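Local coordinates for CrtC domain-containing protein (Fusarium vanettenii 77-13-4, PDB 7A0Q), which probably detoxifies the bean phytoalexin kievitone by adding water to it, acting as a fungal kievitone hydratase of the lyase class, at residues S58-S63 with W221-I226; V158-A163 with S234-S239. All coordinates share one frame; numbering follows the deposited sequence.

Interaction 1. Residues S58-S63 with W221-I226; sequences SWWSSS and WFQLHI
Trp221 meets Trp60 edge-on, and the pair is a clear T-shaped stack, a reminder that two strands with axes 11.3 Å apart can be joined by side chains alone. The six-membered rings have centroids 5.4 Å apart and planes at 89°. The rim atom CZ3 of Trp221 comes down over one face of the Trp60 indole, reaching CH2 of that ring at 3.8 Å. The two side chains approach from opposite directions, while NE1 of Trp221 turns to another partner, hydrogen-bonding to Ser234 on the next strand.

Two residues on, Gln223 extends to the same indole and to the serine beyond it. Its amide nitrogen NE2 lies beside the edge of the Trp60 ring, 3.3 Å from CH2, with the amide and ring planes nearly perpendicular. From there one N-H of NE2 points almost straight (168°) at Ser62 OG, 3.1 Å away and within the amide plane. A bend in the glutamine chain (chi2 -149°) sets the amide at this angle.

His225 fixes the other end of the amide. Its NE2 donates to Gln223 OE1 at 2.8 Å, in the carbonyl plane and on a lone pair, while its ND1 is bonded to Lys232. Tyr64 OH is also hydrogen-bonded to OE1, so both ends of this buried amide are engaged and its flip state is probably well defined.

The arrangement is an interdomain seam of the two-lipocalin CrtC architecture: strand 58-66, paired with 202-210 in the N-terminal half, faces the first strand of the C-terminal eight-stranded barrel, and a polar chain runs beside an aromatic stack near the centre of the molecule.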
loop_
_atom_site.group_PDB
_atom_site.type_symbol
_atom_site.label_atom_id
_atom_site.label_comp_id
_atom_site.label_asym_id
_atom_site.label_seq_id
_atom_site.Cartn_x
_atom_site.Cartn_y
_atom_site.Cartn_z
ATOM N N SER A 58 -3.090 4.935 -10.190
ATOM C CA SER A 58 -1.985 4.409 -9.408
ATOM C C SER A 58 -2.153 2.905 -9.215
ATOM O O SER A 58 -3.260 2.422 -8.981
ATOM C CB SER A 58 -1.925 5.142 -8.054
ATOM O OG SER A 58 -1.067 4.506 -7.125
ATOM N N TRP A 59 -1.038 2.175 -9.324
ATOM C CA TRP A 59 -0.980 0.726 -9.135
ATOM C C TRP A 59 0.145 0.462 -8.137
ATOM O O TRP A 59 1.247 0.984 -8.312
ATOM C CB TRP A 59 -0.717 -0.002 -10.466
ATOM C CG TRP A 59 -1.775 0.165 -11.543
ATOM C CD1 TRP A 59 -2.764 -0.715 -11.853
ATOM C CD2 TRP A 59 -1.916 1.265 -12.470
ATOM N NE1 TRP A 59 -3.519 -0.238 -12.906
ATOM C CE2 TRP A 59 -3.019 0.978 -13.292
ATOM C CE3 TRP A 59 -1.226 2.470 -12.661
ATOM C CZ2 TRP A 59 -3.448 1.846 -14.306
ATOM C CZ3 TRP A 59 -1.644 3.329 -13.675
ATOM C CH2 TRP A 59 -2.747 3.011 -14.483
ATOM N N TRP A 60 -0.122 -0.329 -7.094
ATOM C CA TRP A 60 0.756 -0.347 -5.928
ATOM C C TRP A 60 0.731 -1.715 -5.262
ATOM O O TRP A 60 -0.328 -2.332 -5.150
ATOM C CB TRP A 60 0.284 0.747 -4.961
ATOM C CG TRP A 60 1.074 1.051 -3.745
ATOM C CD1 TRP A 60 1.885 2.135 -3.554
ATOM C CD2 TRP A 60 1.052 0.344 -2.494
ATOM N NE1 TRP A 60 2.392 2.134 -2.281
ATOM C CE2 TRP A 60 1.897 1.046 -1.605
ATOM C CE3 TRP A 60 0.407 -0.813 -2.045
ATOM C CZ2 TRP A 60 2.129 0.622 -0.296
ATOM C CZ3 TRP A 60 0.628 -1.230 -0.729
ATOM C CH2 TRP A 60 1.484 -0.513 0.125
ATOM N N SER A 61 1.899 -2.189 -4.826
ATOM C CA SER A 61 1.951 -3.458 -4.110
ATOM C C SER A 61 2.985 -3.400 -2.999
ATOM O O SER A 61 4.062 -2.814 -3.157
ATOM C CB SER A 61 2.257 -4.652 -5.048
ATOM O OG SER A 61 3.537 -4.579 -5.670
ATOM N N SER A 62 2.633 -3.997 -1.864
ATOM C CA SER A 62 3.580 -4.249 -0.779
ATOM C C SER A 62 3.568 -5.739 -0.455
ATOM O O SER A 62 2.544 -6.282 -0.027
ATOM C CB SER A 62 3.254 -3.382 0.438
ATOM O OG SER A 62 2.011 -3.738 1.026
ATOM N N SER A 63 4.691 -6.406 -0.704
ATOM C CA SER A 63 4.796 -7.843 -0.487
ATOM C C SER A 63 5.534 -8.110 0.812
ATOM O O SER A 63 6.642 -7.603 1.014
ATOM C CB SER A 63 5.519 -8.526 -1.648
ATOM O OG SER A 63 4.803 -8.369 -2.860
ATOM N N TRP A 221 -1.410 7.355 5.296
ATOM C CA TRP A 221 -2.232 6.172 5.064
ATOM C C TRP A 221 -1.637 5.001 5.832
ATOM O O TRP A 221 -0.424 4.762 5.771
ATOM C CB TRP A 221 -2.309 5.840 3.569
ATOM C CG TRP A 221 -3.099 4.596 3.211
ATOM C CD1 TRP A 221 -4.455 4.425 3.325
ATOM C CD2 TRP A 221 -2.585 3.375 2.652
ATOM N NE1 TRP A 221 -4.815 3.163 2.878
ATOM C CE2 TRP A 221 -3.688 2.504 2.462
ATOM C CE3 TRP A 221 -1.305 2.937 2.293
ATOM C CZ2 TRP A 221 -3.546 1.221 1.928
ATOM C CZ3 TRP A 221 -1.161 1.652 1.754
ATOM C CH2 TRP A 221 -2.279 0.808 1.589
ATOM N N PHE A 222 -2.492 4.261 6.525
ATOM C CA PHE A 222 -2.100 3.042 7.216
ATOM C C PHE A 222 -2.748 1.824 6.573
ATOM O O PHE A 222 -3.949 1.822 6.272
ATOM C CB PHE A 222 -2.500 3.072 8.690
ATOM C CG PHE A 222 -1.729 4.051 9.511
ATOM C CD1 PHE A 222 -0.498 3.698 10.053
ATOM C CD2 PHE A 222 -2.236 5.320 9.760
ATOM C CE1 PHE A 222 0.227 4.601 10.824
ATOM C CE2 PHE A 222 -1.521 6.228 10.539
ATOM C CZ PHE A 222 -0.297 5.873 11.071
ATOM N N GLN A 223 -1.949 0.772 6.429
ATOM C CA GLN A 223 -2.382 -0.538 5.960
ATOM C C GLN A 223 -2.047 -1.518 7.075
ATOM O O GLN A 223 -0.868 -1.769 7.332
ATOM C CB GLN A 223 -1.649 -0.897 4.668
ATOM C CG GLN A 223 -1.953 -2.291 4.165
ATOM C CD GLN A 223 -0.794 -2.927 3.421
ATOM O OE1 GLN A 223 -0.429 -4.069 3.703
ATOM N NE2 GLN A 223 -0.223 -2.206 2.449
ATOM N N LEU A 224 -3.060 -2.066 7.750
ATOM C CA LEU A 224 -2.814 -2.843 8.963
ATOM C C LEU A 224 -3.328 -4.275 8.859
ATOM O O LEU A 224 -4.433 -4.524 8.359
ATOM C CB LEU A 224 -3.443 -2.169 10.190
ATOM C CG LEU A 224 -3.085 -0.693 10.387
ATOM C CD1 LEU A 224 -3.815 -0.134 11.610
ATOM C CD2 LEU A 224 -1.557 -0.471 10.480
ATOM N N HIS A 225 -2.533 -5.203 9.392
ATOM C CA HIS A 225 -2.878 -6.616 9.511
ATOM C C HIS A 225 -2.839 -7.025 10.978
ATOM O O HIS A 225 -1.929 -6.623 11.710
ATOM C CB HIS A 225 -1.906 -7.505 8.723
ATOM C CG HIS A 225 -1.789 -7.126 7.282
ATOM N ND1 HIS A 225 -2.456 -7.796 6.280
ATOM C CD2 HIS A 225 -1.131 -6.106 6.683
ATOM C CE1 HIS A 225 -2.189 -7.223 5.116
ATOM N NE2 HIS A 225 -1.396 -6.187 5.337
ATOM N N ILE A 226 -3.831 -7.807 11.399
ATOM C CA ILE A 226 -3.883 -8.350 12.760
ATOM C C ILE A 226 -3.927 -9.870 12.639
ATOM O O ILE A 226 -5.010 -10.452 12.475
ATOM C CB ILE A 226 -5.084 -7.800 13.548
ATOM C CG1 ILE A 226 -5.012 -6.273 13.599
ATOM C CG2 ILE A 226 -5.108 -8.388 14.973
ATOM C CD1 ILE A 226 -6.259 -5.604 14.176
#

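Interaction 2. Residues V158-A163 with S234-S239; sequences VANGGA and SAWIFS. With NAG (2-acetamido-2-deoxy-beta-D-glucopyranose), chain C.
Asn160 and Ser234 meet at the buried boundary between the two lipocalin-like domains, where a type II beta turn from Ala159 to Gly162 abuts the second strand of the C-terminal barrel. The turn is closed by Gly162 N bonding to Ala159 O, and it presents Asn160 to the strand. Ser234 OG donates to Asn160 OD1 at 2.7 Å, in the carbonyl plane and on a lone pair; with OG anti to the backbone N (chi1 174°), the hydroxyl reaches out to the amide.

Two waters reinforce this bond. One accepts from Asn160 ND2 at 2.8 Å and donates to Ser234 OG; the second donates to both Asn160 OD1 and Ser234 O, the latter at 2.7 Å. Beside them Val158 CG1 packs on Ser234 CB at 4.0 Å. Trp236 turns the edge of its indole toward OD1, but its NE1 is bonded to Glu175. Further along the strand, the acetyl methyl C8 of a protein-linked NAG rests 3.6 Å from Ile237 CG2.

Chemically, the serine hydroxyl donates a hydrogen bond to Asn160 OD1 and accepts hydrogen bonds from a water and from Trp221 NE1. Because OD1 accepts twice while ND2 donates to a water and to Glu175 O, the amide orientation is settled by its surroundings.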
loop_
_atom_site.group_PDB
_atom_site.type_symbol
_atom_site.label_atom_id
_atom_site.label_comp_id
_atom_site.label_asym_id
_atom_site.label_seq_id
_atom_site.Cartn_x
_atom_site.Cartn_y
_atom_site.Cartn_z
ATOM N N VAL A 158 -10.807 -5.015 0.172
ATOM C CA VAL A 158 -11.132 -3.866 1.019
ATOM C C VAL A 158 -11.678 -2.799 0.081
ATOM O O VAL A 158 -10.937 -2.253 -0.740
ATOM C CB VAL A 158 -9.893 -3.343 1.763
ATOM C CG1 VAL A 158 -10.227 -2.093 2.586
ATOM C CG2 VAL A 158 -9.264 -4.442 2.631
ATOM N N ALA A 159 -12.975 -2.515 0.189
ATOM C CA ALA A 159 -13.641 -1.525 -0.656
ATOM C C ALA A 159 -13.675 -0.217 0.133
ATOM O O ALA A 159 -14.576 0.008 0.950
ATOM C CB ALA A 159 -15.042 -1.995 -1.044
ATOM N N ASN A 160 -12.677 0.639 -0.107
ATOM C CA ASN A 160 -12.514 1.837 0.713
ATOM C C ASN A 160 -13.780 2.675 0.698
ATOM O O ASN A 160 -14.413 2.853 -0.345
ATOM C CB ASN A 160 -11.320 2.638 0.207
ATOM C CG ASN A 160 -10.014 1.998 0.618
ATOM O OD1 ASN A 160 -9.500 2.249 1.710
ATOM N ND2 ASN A 160 -9.486 1.134 -0.238
ATOM N N GLY A 161 -14.145 3.193 1.872
ATOM C CA GLY A 161 -15.362 3.972 1.996
ATOM C C GLY A 161 -16.616 3.148 2.121
ATOM O O GLY A 161 -17.702 3.725 2.287
ATOM N N GLY A 162 -16.502 1.825 2.029
ATOM C CA GLY A 162 -17.624 0.918 2.153
ATOM C C GLY A 162 -18.017 0.322 0.820
ATOM O O GLY A 162 -18.306 -0.876 0.738
ATOM N N ALA A 163 -18.026 1.145 -0.230
ATOM C CA ALA A 163 -18.410 0.704 -1.566
ATOM C C ALA A 163 -17.335 0.982 -2.605
ATOM O O ALA A 163 -17.573 0.766 -3.800
ATOM C CB ALA A 163 -19.727 1.362 -1.993
ATOM N N SER A 234 -7.569 -0.196 6.223
ATOM C CA SER A 234 -7.044 0.798 5.288
ATOM C C SER A 234 -7.519 2.158 5.784
ATOM O O SER A 234 -8.711 2.456 5.719
ATOM C CB SER A 234 -7.541 0.507 3.870
ATOM O OG SER A 234 -7.179 1.510 2.944
ATOM N N ALA A 235 -6.603 2.964 6.330
ATOM C CA ALA A 235 -6.981 4.161 7.079
ATOM C C ALA A 235 -6.333 5.396 6.475
ATOM O O ALA A 235 -5.124 5.410 6.230
ATOM C CB ALA A 235 -6.570 4.034 8.554
ATOM N N TRP A 236 -7.129 6.452 6.303
ATOM C CA TRP A 236 -6.668 7.695 5.691
ATOM C C TRP A 236 -6.817 8.864 6.657
ATOM O O TRP A 236 -7.865 9.025 7.293
ATOM C CB TRP A 236 -7.475 8.030 4.433
ATOM C CG TRP A 236 -7.189 7.174 3.225
ATOM C CD1 TRP A 236 -7.840 6.036 2.859
ATOM C CD2 TRP A 236 -6.226 7.442 2.204
ATOM N NE1 TRP A 236 -7.315 5.550 1.671
ATOM C CE2 TRP A 236 -6.322 6.400 1.251
ATOM C CE3 TRP A 236 -5.272 8.452 2.012
ATOM C CZ2 TRP A 236 -5.514 6.356 0.115
ATOM C CZ3 TRP A 236 -4.478 8.409 0.883
ATOM C CH2 TRP A 236 -4.600 7.365 -0.052
ATOM N N ILE A 237 -5.797 9.725 6.699
ATOM C CA ILE A 237 -5.853 10.974 7.470
ATOM C C ILE A 237 -5.320 12.098 6.587
ATOM O O ILE A 237 -4.197 12.012 6.083
ATOM C CB ILE A 237 -5.043 10.888 8.774
ATOM C CG1 ILE A 237 -5.434 9.649 9.581
ATOM C CG2 ILE A 237 -5.251 12.154 9.604
ATOM C CD1 ILE A 237 -4.521 8.462 9.321
ATOM N N PHE A 238 -6.119 13.150 6.405
ATOM C CA PHE A 238 -5.681 14.329 5.653
ATOM C C PHE A 238 -6.726 15.419 5.819
ATOM O O PHE A 238 -7.869 15.154 6.188
ATOM C CB PHE A 238 -5.446 14.036 4.159
ATOM C CG PHE A 238 -6.640 13.428 3.454
ATOM C CD1 PHE A 238 -7.647 14.235 2.942
ATOM C CD2 PHE A 238 -6.743 12.047 3.292
ATOM C CE1 PHE A 238 -8.745 13.696 2.291
ATOM C CE2 PHE A 238 -7.849 11.489 2.642
ATOM C CZ PHE A 238 -8.848 12.313 2.136
ATOM N N SER A 239 -6.324 16.650 5.520
ATOM C CA SER A 239 -7.245 17.776 5.593
ATOM C C SER A 239 -7.959 17.984 4.267
ATOM O O SER A 239 -7.378 17.795 3.192
ATOM C CB SER A 239 -6.496 19.053 5.967
ATOM O OG SER A 239 -5.861 18.918 7.221
HETATM C C1 NAG C . 0.245 17.142 6.780
HETATM C C2 NAG C . 0.180 16.279 8.028
HETATM C C3 NAG C . 0.135 17.161 9.278
HETATM C C4 NAG C . 1.246 18.204 9.282
HETATM C C5 NAG C . 1.330 18.947 7.957
HETATM C C6 NAG C . 2.584 19.780 7.844
HETATM C C7 NAG C . -0.912 14.076 8.007
HETATM C C8 NAG C . -2.221 13.355 8.047
HETATM N N2 NAG C . -0.984 15.408 8.009
HETATM O O3 NAG C . 0.250 16.322 10.424
HETATM O O4 NAG C . 0.942 19.178 10.276
HETATM O O5 NAG C . 1.373 18.018 6.863
HETATM O O6 NAG C . 3.741 18.967 7.990
HETATM O O7 NAG C . 0.159 13.481 7.949
HETATM O O HOH W 1 -7.112 -0.110 0.604
HETATM O O HOH W 2 -10.377 3.754 4.016
#

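How the interactions relate
From the N terminus, the chain first lays down strand 58-66, later forms the 159-162 turn, and then enters the C-terminal barrel through strands 218-225 and 232-240. Interaction 1 closes a loop with 157 intervening residues and interaction 2 one with 70. Their segments alternate, so the loops cross instead of nesting. On the N-terminal side the two are connected through successive strand pairings, 58-66 with 202-210, 202-210 with 171-189, and 171-189 with 158-168. On the barrel side their strands are direct antiparallel neighbours, joined by Phe222 N to Ala235 O at 2.9 Å. Together the contacts tie separate parts of the N-terminal half to one hairpin of the barrel.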